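Local coordinates for protein oxygenase-reductase (Streptomyces fradiae, PDB 4OSP) that probably reduces the C-6 ketone of angucyclinones with NADPH, as the C-terminal short-chain dehydrogenase/reductase domain of a longer oxygenase-reductase, at residues 87-92 with 143-148; 225-228 with 232-235; 176-181 with 251-256. One frame throughout, in Å; residues are numbered along the deposited sequence.

Interaction 1: residues 87-92 with 143-148; sequences ALERGL and LTLIPD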
ATOM      1  N   ALA B  87      22.206 -26.198 -17.483  1.00 23.94           N
ATOM      2  CA  ALA B  87      22.043 -27.294 -16.532  1.00 25.31           C
ATOM      3  C   ALA B  87      20.563 -27.610 -16.301  1.00 26.48           C
ATOM      4  O   ALA B  87      20.162 -28.776 -16.268  1.00 27.15           O
ATOM      5  CB  ALA B  87      22.744 -26.963 -15.222  1.00 25.01           C
ATOM      6  N   LEU B  88      19.743 -26.568 -16.194  1.00 26.01           N
ATOM      7  CA  LEU B  88      18.316 -26.758 -15.981  1.00 25.98           C
ATOM      8  C   LEU B  88      17.690 -27.576 -17.114  1.00 26.37           C
ATOM      9  O   LEU B  88      16.956 -28.539 -16.868  1.00 27.07           O
ATOM     10  CB  LEU B  88      17.598 -25.404 -15.824  1.00 24.33           C
ATOM     11  CG  LEU B  88      16.078 -25.458 -15.662  1.00 23.38           C
ATOM     12  CD1 LEU B  88      15.726 -26.033 -14.297  1.00 24.36           C
ATOM     13  CD2 LEU B  88      15.451 -24.083 -15.848  1.00 22.67           C
ATOM     14  N   GLU B  89      17.998 -27.192 -18.347  1.00 26.36           N
ATOM     15  CA  GLU B  89      17.396 -27.803 -19.529  1.00 26.82           C
ATOM     16  C   GLU B  89      17.840 -29.250 -19.768  1.00 26.78           C
ATOM     17  O   GLU B  89      17.017 -30.108 -20.084  1.00 26.78           O
ATOM     18  CB  GLU B  89      17.658 -26.945 -20.766  1.00 26.92           C
ATOM     19  CG  GLU B  89      16.848 -25.655 -20.793  1.00 28.69           C
ATOM     20  CD  GLU B  89      16.970 -24.893 -22.105  1.00 30.19           C
ATOM     21  OE1 GLU B  89      17.826 -25.234 -22.946  1.00 33.37           O
ATOM     22  OE2 GLU B  89      16.203 -23.945 -22.300  1.00 31.84           O
ATOM     23  N   ARG B  90      19.133 -29.519 -19.612  1.00 27.14           N
ATOM     24  CA  ARG B  90      19.629 -30.889 -19.656  1.00 27.96           C
ATOM     25  C   ARG B  90      18.895 -31.755 -18.618  1.00 27.91           C
ATOM     26  O   ARG B  90      18.294 -32.768 -18.966  1.00 27.44           O
ATOM     27  CB  ARG B  90      21.136 -30.925 -19.428  1.00 29.28           C
ATOM     28  CG  ARG B  90      21.789 -32.264 -19.753  1.00 33.19           C
ATOM     29  CD  ARG B  90      23.310 -32.163 -19.750  1.00 34.14           C
ATOM     30  NE  ARG B  90      23.835 -32.003 -18.394  1.00 36.69           N
ATOM     31  CZ  ARG B  90      24.133 -30.835 -17.835  1.00 36.80           C
ATOM     32  NH1 ARG B  90      23.974 -29.708 -18.511  1.00 39.60           N
ATOM     33  NH2 ARG B  90      24.597 -30.794 -16.596  1.00 38.79           N
ATOM     34  N   GLY B  91      18.907 -31.319 -17.357  1.00 27.39           N
ATOM     35  CA  GLY B  91      18.262 -32.060 -16.276  1.00 27.22           C
ATOM     36  C   GLY B  91      16.779 -32.325 -16.489  1.00 29.31           C
ATOM     37  O   GLY B  91      16.286 -33.420 -16.193  1.00 29.67           O
ATOM     38  N   LEU B  92      16.060 -31.321 -16.991  1.00 28.63           N
ATOM     39  CA  LEU B  92      14.627 -31.457 -17.223  1.00 28.91           C
ATOM     40  C   LEU B  92      14.321 -32.405 -18.386  1.00 29.06           C
ATOM     41  O   LEU B  92      13.404 -33.235 -18.302  1.00 27.36           O
ATOM     42  CB  LEU B  92      13.981 -30.086 -17.466  1.00 28.78           C
ATOM     43  CG  LEU B  92      13.709 -29.172 -16.260  1.00 28.70           C
ATOM     44  CD1 LEU B  92      13.233 -27.804 -16.733  1.00 28.60           C
ATOM     45  CD2 LEU B  92      12.684 -29.789 -15.317  1.00 27.69           C
ATOM     46  N   LEU B 143      10.900 -17.371 -19.562  1.00 22.74           N
ATOM     47  CA  LEU B 143       9.679 -17.188 -20.356  1.00 25.02           C
ATOM     48  C   LEU B 143       9.628 -18.129 -21.548  1.00 26.43           C
ATOM     49  O   LEU B 143       8.552 -18.505 -22.005  1.00 28.28           O
ATOM     50  CB  LEU B 143       9.532 -15.747 -20.849  1.00 26.23           C
ATOM     51  CG  LEU B 143       9.374 -14.601 -19.844  1.00 27.07           C
ATOM     52  CD1 LEU B 143       9.050 -13.332 -20.617  1.00 30.04           C
ATOM     53  CD2 LEU B 143       8.303 -14.869 -18.803  1.00 26.39           C
ATOM     54  N   THR B 144      10.792 -18.519 -22.042  1.00 27.84           N
ATOM     55  CA  THR B 144      10.865 -19.470 -23.140  1.00 29.54           C
ATOM     56  C   THR B 144      10.445 -20.888 -22.736  1.00 29.39           C
ATOM     57  O   THR B 144      10.094 -21.696 -23.592  1.00 31.56           O
ATOM     58  CB  THR B 144      12.279 -19.524 -23.754  1.00 32.60           C
ATOM     59  OG1 THR B 144      12.299 -20.516 -24.783  1.00 39.74           O
ATOM     60  CG2 THR B 144      13.312 -19.901 -22.713  1.00 30.19           C
ATOM     61  N   LEU B 145      10.475 -21.183 -21.437  1.00 26.15           N
ATOM     62  CA  LEU B 145      10.188 -22.527 -20.956  1.00 24.23           C
ATOM     63  C   LEU B 145       8.843 -22.639 -20.234  1.00 24.76           C
ATOM     64  O   LEU B 145       8.236 -23.704 -20.223  1.00 25.92           O
ATOM     65  CB  LEU B 145      11.314 -23.023 -20.049  1.00 23.36           C
ATOM     66  CG  LEU B 145      12.748 -22.927 -20.596  1.00 23.46           C
ATOM     67  CD1 LEU B 145      13.750 -23.423 -19.558  1.00 23.25           C
ATOM     68  CD2 LEU B 145      12.915 -23.712 -21.893  1.00 23.55           C
ATOM     69  N   ILE B 146       8.384 -21.542 -19.632  1.00 23.88           N
ATOM     70  CA  ILE B 146       7.130 -21.557 -18.875  1.00 22.10           C
ATOM     71  C   ILE B 146       5.919 -21.586 -19.799  1.00 22.53           C
ATOM     72  O   ILE B 146       5.776 -20.721 -20.658  1.00 22.42           O
ATOM     73  CB  ILE B 146       7.026 -20.366 -17.893  1.00 21.36           C
ATOM     74  CG1 ILE B 146       8.213 -20.389 -16.906  1.00 20.50           C
ATOM     75  CG2 ILE B 146       5.678 -20.382 -17.169  1.00 19.08           C
ATOM     76  CD1 ILE B 146       8.414 -19.097 -16.153  1.00 19.79           C
ATOM     77  N   PRO B 147       5.049 -22.601 -19.630  1.00 22.59           N
ATOM     78  CA  PRO B 147       3.833 -22.732 -20.429  1.00 21.88           C
ATOM     79  C   PRO B 147       2.760 -21.738 -19.980  1.00 22.67           C
ATOM     80  O   PRO B 147       2.845 -21.196 -18.875  1.00 22.75           O
ATOM     81  CB  PRO B 147       3.359 -24.154 -20.096  1.00 22.40           C
ATOM     82  CG  PRO B 147       3.858 -24.398 -18.709  1.00 22.13           C
ATOM     83  CD  PRO B 147       5.180 -23.683 -18.628  1.00 21.25           C
ATOM     84  N   ASP B 148       1.758 -21.509 -20.825  1.00 21.80           N
ATOM     85  CA  ASP B 148       0.539 -20.861 -20.384  1.00 22.24           C
ATOM     86  C   ASP B 148       0.009 -21.595 -19.163  1.00 21.60           C
ATOM     87  O   ASP B 148       0.055 -22.804 -19.119  1.00 21.05           O
ATOM     88  CB  ASP B 148      -0.515 -20.896 -21.494  1.00 23.60           C
ATOM     89  CG  ASP B 148      -0.256 -19.867 -22.576  1.00 25.63           C
ATOM     90  OD1 ASP B 148       0.922 -19.473 -22.774  1.00 24.85           O
ATOM     91  OD2 ASP B 148      -1.245 -19.438 -23.220  1.00 28.22           O
TER

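Interaction 2: residues 225-228 with 232-235; sequences FNRV and TDVA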
ATOM      1  N   PHE B 225       2.472 -13.433  17.062  1.00 26.63           N
ATOM      2  CA  PHE B 225       2.336 -14.758  17.679  1.00 26.70           C
ATOM      3  C   PHE B 225       3.394 -15.024  18.748  1.00 27.65           C
ATOM      4  O   PHE B 225       3.360 -16.062  19.417  1.00 26.68           O
ATOM      5  CB  PHE B 225       2.383 -15.853  16.623  1.00 25.82           C
ATOM      6  CG  PHE B 225       1.279 -15.767  15.620  1.00 26.18           C
ATOM      7  CD1 PHE B 225      -0.052 -15.791  16.025  1.00 26.55           C
ATOM      8  CD2 PHE B 225       1.563 -15.677  14.270  1.00 25.28           C
ATOM      9  CE1 PHE B 225      -1.078 -15.719  15.096  1.00 26.22           C
ATOM     10  CE2 PHE B 225       0.543 -15.612  13.338  1.00 26.15           C
ATOM     11  CZ  PHE B 225      -0.779 -15.632  13.751  1.00 25.57           C
ATOM     12  N   ASN B 226       4.321 -14.077  18.899  1.00 30.39           N
ATOM     13  CA  ASN B 226       5.451 -14.184  19.828  1.00 33.30           C
ATOM     14  C   ASN B 226       6.373 -15.381  19.563  1.00 33.91           C
ATOM     15  O   ASN B 226       6.834 -16.032  20.498  1.00 34.51           O
ATOM     16  CB  ASN B 226       4.973 -14.176  21.285  1.00 35.38           C
ATOM     17  CG  ASN B 226       6.044 -13.692  22.243  1.00 39.85           C
ATOM     18  OD1 ASN B 226       6.862 -12.833  21.901  1.00 42.21           O
ATOM     19  ND2 ASN B 226       6.052 -14.248  23.451  1.00 40.71           N
ATOM     20  N   ARG B 227       6.621 -15.672  18.285  1.00 33.07           N
ATOM     21  CA  ARG B 227       7.631 -16.664  17.894  1.00 33.29           C
ATOM     22  C   ARG B 227       8.397 -16.185  16.670  1.00 34.70           C
ATOM     23  O   ARG B 227       7.973 -15.238  15.995  1.00 35.29           O
ATOM     24  CB  ARG B 227       7.013 -18.047  17.635  1.00 31.72           C
ATOM     25  CG  ARG B 227       5.791 -18.041  16.724  1.00 33.70           C
ATOM     26  CD  ARG B 227       5.377 -19.452  16.324  1.00 32.94           C
ATOM     27  NE  ARG B 227       6.125 -19.872  15.151  1.00 34.10           N
ATOM     28  CZ  ARG B 227       5.589 -20.223  13.988  1.00 33.77           C
ATOM     29  NH1 ARG B 227       4.272 -20.264  13.825  1.00 34.71           N
ATOM     30  NH2 ARG B 227       6.384 -20.559  12.989  1.00 32.58           N
ATOM     31  N   VAL B 228       9.542 -16.813  16.408  1.00 33.98           N
ATOM     32  CA  VAL B 228      10.247 -16.596  15.153  1.00 33.61           C
ATOM     33  C   VAL B 228       9.653 -17.513  14.085  1.00 31.67           C
ATOM     34  O   VAL B 228       9.075 -18.552  14.398  1.00 31.88           O
ATOM     35  CB  VAL B 228      11.780 -16.816  15.286  1.00 35.92           C
ATOM     36  CG1 VAL B 228      12.337 -16.022  16.466  1.00 35.20           C
ATOM     37  CG2 VAL B 228      12.115 -18.297  15.423  1.00 35.69           C
ATOM     38  N   THR B 232       9.578 -23.283   7.051  1.00 27.55           N
ATOM     39  CA  THR B 232       8.433 -24.021   6.593  1.00 27.63           C
ATOM     40  C   THR B 232       7.164 -23.127   6.524  1.00 27.93           C
ATOM     41  O   THR B 232       6.230 -23.403   5.758  1.00 29.74           O
ATOM     42  CB  THR B 232       8.250 -25.256   7.506  1.00 29.29           C
ATOM     43  OG1 THR B 232       7.760 -26.368   6.748  1.00 31.85           O
ATOM     44  CG2 THR B 232       7.348 -24.960   8.711  1.00 28.38           C
ATOM     45  N   ASP B 233       7.146 -22.055   7.315  1.00 25.38           N
ATOM     46  CA  ASP B 233       6.045 -21.097   7.296  1.00 25.10           C
ATOM     47  C   ASP B 233       6.006 -20.322   5.983  1.00 23.82           C
ATOM     48  O   ASP B 233       4.931 -19.966   5.489  1.00 23.23           O
ATOM     49  CB  ASP B 233       6.159 -20.132   8.473  1.00 25.53           C
ATOM     50  CG  ASP B 233       6.033 -20.833   9.810  1.00 27.90           C
ATOM     51  OD1 ASP B 233       5.227 -21.775   9.918  1.00 32.52           O
ATOM     52  OD2 ASP B 233       6.752 -20.464  10.749  1.00 27.74           O
ATOM     53  N   VAL B 234       7.188 -20.072   5.428  1.00 21.55           N
ATOM     54  CA  VAL B 234       7.323 -19.399   4.155  1.00 20.76           C
ATOM     55  C   VAL B 234       7.131 -20.389   3.005  1.00 20.13           C
ATOM     56  O   VAL B 234       6.483 -20.086   2.011  1.00 19.02           O
ATOM     57  CB  VAL B 234       8.693 -18.707   4.037  1.00 20.18           C
ATOM     58  CG1 VAL B 234       8.777 -17.919   2.751  1.00 20.73           C
ATOM     59  CG2 VAL B 234       8.930 -17.787   5.231  1.00 20.66           C
ATOM     60  N   ALA B 235       7.684 -21.583   3.164  1.00 20.06           N
ATOM     61  CA  ALA B 235       7.637 -22.589   2.116  1.00 19.17           C
ATOM     62  C   ALA B 235       6.190 -22.959   1.779  1.00 19.19           C
ATOM     63  O   ALA B 235       5.857 -23.196   0.628  1.00 19.51           O
ATOM     64  CB  ALA B 235       8.425 -23.819   2.542  1.00 18.54           C
TER

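Interaction 3: residues 176-181 with 251-256; sequences AMDQLT and GSYLDA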
ATOM      1  N   ALA B 176      13.419  -3.504  -5.960  1.00 33.01           N
ATOM      2  CA  ALA B 176      13.552  -3.763  -7.388  1.00 32.10           C
ATOM      3  C   ALA B 176      12.843  -5.066  -7.756  1.00 32.94           C
ATOM      4  O   ALA B 176      12.122  -5.133  -8.760  1.00 32.14           O
ATOM      5  CB  ALA B 176      15.021  -3.814  -7.780  1.00 31.58           C
ATOM      6  N   MET B 177      13.017  -6.081  -6.914  1.00 33.47           N
ATOM      7  CA  MET B 177      12.403  -7.391  -7.111  1.00 35.81           C
ATOM      8  C   MET B 177      10.869  -7.391  -7.070  1.00 35.98           C
ATOM      9  O   MET B 177      10.221  -8.135  -7.819  1.00 38.80           O
ATOM     10  CB  MET B 177      12.977  -8.386  -6.101  1.00 40.74           C
ATOM     11  CG  MET B 177      12.044  -9.518  -5.697  1.00 43.35           C
ATOM     12  SD  MET B 177      12.969 -11.035  -5.425  1.00 47.54           S
ATOM     13  CE  MET B 177      13.259 -11.522  -7.114  1.00 41.88           C
ATOM     14  N   ASP B 178      10.291  -6.561  -6.207  1.00 32.36           N
ATOM     15  CA  ASP B 178       8.842  -6.382  -6.172  1.00 30.93           C
ATOM     16  C   ASP B 178       8.279  -5.759  -7.453  1.00 28.25           C
ATOM     17  O   ASP B 178       7.141  -6.014  -7.834  1.00 27.81           O
ATOM     18  CB  ASP B 178       8.439  -5.541  -4.962  1.00 35.81           C
ATOM     19  CG  ASP B 178       8.638  -6.284  -3.644  1.00 43.37           C
ATOM     20  OD1 ASP B 178       8.721  -7.541  -3.661  1.00 43.21           O
ATOM     21  OD2 ASP B 178       8.715  -5.609  -2.591  1.00 49.81           O
ATOM     22  N   GLN B 179       9.072  -4.929  -8.109  1.00 24.25           N
ATOM     23  CA  GLN B 179       8.648  -4.333  -9.359  1.00 21.83           C
ATOM     24  C   GLN B 179       8.532  -5.404 -10.438  1.00 21.94           C
ATOM     25  O   GLN B 179       7.595  -5.371 -11.256  1.00 21.94           O
ATOM     26  CB  GLN B 179       9.593  -3.196  -9.757  1.00 19.88           C
ATOM     27  CG  GLN B 179       9.449  -1.988  -8.845  1.00 18.79           C
ATOM     28  CD  GLN B 179       8.062  -1.368  -8.953  1.00 19.03           C
ATOM     29  OE1 GLN B 179       7.551  -1.152 -10.053  1.00 19.64           O
ATOM     30  NE2 GLN B 179       7.444  -1.096  -7.820  1.00 18.59           N
ATOM     31  N   LEU B 180       9.441  -6.385 -10.400  1.00 20.26           N
ATOM     32  CA  LEU B 180       9.335  -7.563 -11.257  1.00 21.28           C
ATOM     33  C   LEU B 180       7.938  -8.184 -11.189  1.00 20.27           C
ATOM     34  O   LEU B 180       7.330  -8.501 -12.209  1.00 20.56           O
ATOM     35  CB  LEU B 180      10.369  -8.623 -10.856  1.00 22.49           C
ATOM     36  CG  LEU B 180      11.801  -8.518 -11.371  1.00 23.79           C
ATOM     37  CD1 LEU B 180      12.655  -9.600 -10.715  1.00 24.62           C
ATOM     38  CD2 LEU B 180      11.858  -8.647 -12.891  1.00 23.48           C
ATOM     39  N   THR B 181       7.449  -8.376  -9.973  1.00 19.50           N
ATOM     40  CA  THR B 181       6.139  -8.963  -9.753  1.00 18.84           C
ATOM     41  C   THR B 181       5.048  -8.131 -10.435  1.00 19.28           C
ATOM     42  O   THR B 181       4.234  -8.670 -11.208  1.00 18.92           O
ATOM     43  CB  THR B 181       5.857  -9.107  -8.230  1.00 18.64           C
ATOM     44  OG1 THR B 181       6.697 -10.136  -7.685  1.00 17.86           O
ATOM     45  CG2 THR B 181       4.398  -9.441  -7.960  1.00 17.64           C
ATOM     46  N   GLY B 251       0.199 -10.423  -9.323  1.00 18.36           N
ATOM     47  CA  GLY B 251       0.707  -9.077  -9.113  1.00 18.85           C
ATOM     48  C   GLY B 251       0.732  -8.633  -7.662  1.00 20.51           C
ATOM     49  O   GLY B 251       0.938  -7.456  -7.377  1.00 21.79           O
ATOM     50  N   SER B 252       0.528  -9.565  -6.738  1.00 20.43           N
ATOM     51  CA  SER B 252       0.367  -9.195  -5.340  1.00 21.14           C
ATOM     52  C   SER B 252       1.544  -9.626  -4.475  1.00 21.09           C
ATOM     53  O   SER B 252       2.467 -10.291  -4.946  1.00 21.98           O
ATOM     54  CB  SER B 252      -0.948  -9.747  -4.780  1.00 20.95           C
ATOM     55  OG  SER B 252      -0.861 -11.143  -4.583  1.00 22.97           O
ATOM     56  N   TYR B 253       1.497  -9.218  -3.209  1.00 20.93           N
ATOM     57  CA  TYR B 253       2.557  -9.452  -2.244  1.00 20.82           C
ATOM     58  C   TYR B 253       1.937 -10.205  -1.054  1.00 20.55           C
ATOM     59  O   TYR B 253       1.007  -9.722  -0.427  1.00 19.21           O
ATOM     60  CB  TYR B 253       3.159  -8.099  -1.818  1.00 21.51           C
ATOM     61  CG  TYR B 253       4.213  -8.159  -0.712  1.00 25.01           C
ATOM     62  CD1 TYR B 253       3.836  -8.193   0.633  1.00 24.28           C
ATOM     63  CD2 TYR B 253       5.599  -8.141  -1.014  1.00 24.68           C
ATOM     64  CE1 TYR B 253       4.782  -8.230   1.644  1.00 24.79           C
ATOM     65  CE2 TYR B 253       6.553  -8.192  -0.001  1.00 24.44           C
ATOM     66  CZ  TYR B 253       6.135  -8.239   1.327  1.00 25.74           C
ATOM     67  OH  TYR B 253       7.057  -8.276   2.359  1.00 27.70           O
ATOM     68  N   LEU B 254       2.417 -11.414  -0.788  1.00 20.83           N
ATOM     69  CA  LEU B 254       1.943 -12.182   0.363  1.00 21.47           C
ATOM     70  C   LEU B 254       2.818 -11.973   1.591  1.00 21.92           C
ATOM     71  O   LEU B 254       4.044 -12.081   1.531  1.00 21.46           O
ATOM     72  CB  LEU B 254       1.804 -13.668   0.021  1.00 21.34           C
ATOM     73  CG  LEU B 254       0.482 -13.936  -0.694  1.00 22.85           C
ATOM     74  CD1 LEU B 254       0.652 -13.797  -2.196  1.00 23.76           C
ATOM     75  CD2 LEU B 254      -0.111 -15.285  -0.334  1.00 22.60           C
ATOM     76  N   ASP B 255       2.173 -11.654   2.704  1.00 23.40           N
ATOM     77  CA  ASP B 255       2.877 -11.273   3.913  1.00 24.59           C
ATOM     78  C   ASP B 255       3.072 -12.490   4.809  1.00 25.06           C
ATOM     79  O   ASP B 255       2.308 -12.722   5.752  1.00 24.57           O
ATOM     80  CB  ASP B 255       2.103 -10.166   4.628  1.00 25.58           C
ATOM     81  CG  ASP B 255       2.738  -9.749   5.933  1.00 28.45           C
ATOM     82  OD1 ASP B 255       3.923 -10.069   6.185  1.00 29.51           O
ATOM     83  OD2 ASP B 255       2.039  -9.089   6.722  1.00 31.84           O
ATOM     84  N   ALA B 256       4.101 -13.274   4.492  1.00 27.32           N
ATOM     85  CA  ALA B 256       4.423 -14.501   5.242  1.00 26.27           C
ATOM     86  C   ALA B 256       5.440 -14.220   6.340  1.00 25.97           C
ATOM     87  O   ALA B 256       6.532 -14.786   6.349  1.00 25.16           O
ATOM     88  CB  ALA B 256       4.934 -15.578   4.300  1.00 25.21           C
TER

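Interaction 1: residues 87-92 with 143-148
Leu145 packs its isobutyl end against Leu88 and the side chain of Glu89, two successive residues of helix 80-96. Leu88 CD2 lies 4.1 Å from Leu145 CD1, the two side chains running alongside each other in opposite senses. The same methyl of Leu145, CD1, rests 4.0 Å from Glu89 CG, so it meets the aliphatic part of the glutamate as well. With CG of Leu145 set opposite its own carbonyl carbon (chi1 -52°), both methyls reach the helix.

In this Rossmann-type fold, helix 80-96 lies against strands 42-47 and 67-72, where Leu88 packs on Ala44, and the loop 143-148 leads from helix 121-142 into strand 151-155. Leu145 therefore joins the loop after helix 121-142 to helix 80-96. Its backbone is hydrogen-bonded to Leu101.

The polar element is the Glu89 carboxylate, brought over Leu145 by an extended chain beyond CG (chi2 -172°). Glu89 OE2 is 3.3 Å from Leu145 CD2 and 3.7 Å from Leu145 CD1, van der Waals approaches rather than bonds. That oxygen has its charge partner in Arg141, whose NH2 forms a salt bridge with it from the end of helix 121-142.

Interaction 2: residues 225-228 with 232-235
Arg227 lies in an extended length of loop just ahead of the short strand 229-230, while Asp233 has helical backbone angles near the start of helix 231-242, so that a tight strand-to-helix connection folds the two residues back toward each other. Both send their CB toward the facing segment, and the side chains advance from opposite directions. The arginine chain is extended through CD and then turns at chi3 (-86°), which swings the guanidinium toward the helix. Asp233 is met at the edge of that group: its CG lies in the guanidinium plane, while the carboxylate is rotated 58° from it. NH2 of Arg227 and OD2 of Asp233 form a salt bridge, yet their modelled separation of 2.3 Å is too short to be real, so the exact placing of both atoms is doubtful. As modelled, the approach is through a single NH2 and twisted, though that doubt limits what the geometry can show. Within the loop, Arg227 NE makes a weak hydrogen bond to Val228 O (3.3 Å, 137° at the hydrogen), which may help to hold the base of the guanidinium.

The carboxylate has further partners. Asp233 OD2 accepts a hydrogen bond from the backbone N of Glu230, at the entrance to the helix, and Asp233 OD1 forms a salt bridge with Arg247 NE of the third subunit. Trp248 of that subunit packs on both Arg227 and Asp233, placing the pair at a subunit interface. Two arginines from different chains and a backbone N-H thus surround one buried carboxylate, which would be expected to keep Asp233 ionised and to tie the loop, the helix start and the neighbouring subunit together electrostatically.

Interaction 3: residues 176-181 with 251-256
A carboxylate set against the edge of an aromatic ring is the striking feature here: Asp178 OD1 lies near the plane of the Tyr253 ring, 4.1 Å from Tyr253 CD2. The two planes stand 86° apart. This is a loose contact with the positively polarised C-H rim, consistent with weak electrostatic attraction but too long to fix either group alone. Asp178 is held by others instead. Its OD1 is hydrogen-bonded to both Ser156 OG and Ser197 OG, and Arg161 joins the two sides, with a cation-pi contact on Tyr253 and a long, weak ion pair to Asp178 OD2. Tyr253 CG stands opposite its own backbone N (chi1 175°), an orientation that carries the ring back toward the helix although its CB does not start that way.

Thr181 supplies the other point of contact, one turn further on. Its methyl CG2 presses on backbone alone, 3.8 Å from Gly251 C and 3.7 Å from Ser252 O. A chi1 of -70° divides the work of the side chain: CG2 goes to the incoming loop, and OG1 is hydrogen-bonded to Ser197 OG and Asn154 ND2. The backbones also draw together here, from 8.0 Å between Asp178 CA and Tyr253 CA to 5.5 Å between Thr181 CA and Gly251 CA.

Helix 168-187, which carries the NADP(+)-binding Lys174 one turn before Asp178, thereby packs over the entry to strand 253-256, a strand that runs parallel to 194-204 in the central sheet and has helix 231-242 against Leu254 and Ala256.

Along the chain, interaction 1 closes before the other two begin, and interaction 2 falls within the span between 176-181 and 251-256. All three belong to the same Rossmann-type domain: interaction 3 includes strand 253-256 of the parallel sheet, whereas interactions 1 and 2 involve helices and loops flanking it. Interaction 1 lies across the chain's centre from interaction 2, with centres about 32 Å and nearest atoms about 17 Å apart; from interaction 3 its centre is about 23 Å away. Interactions 2 and 3, with centres about 19 Å apart, do touch: Val234 CG2 packs 4.0 Å from Ala256 O, where helix 231-242 meets strand 253-256. Both also reach the third subunit, so this end of the domain combines internal packing with assembly.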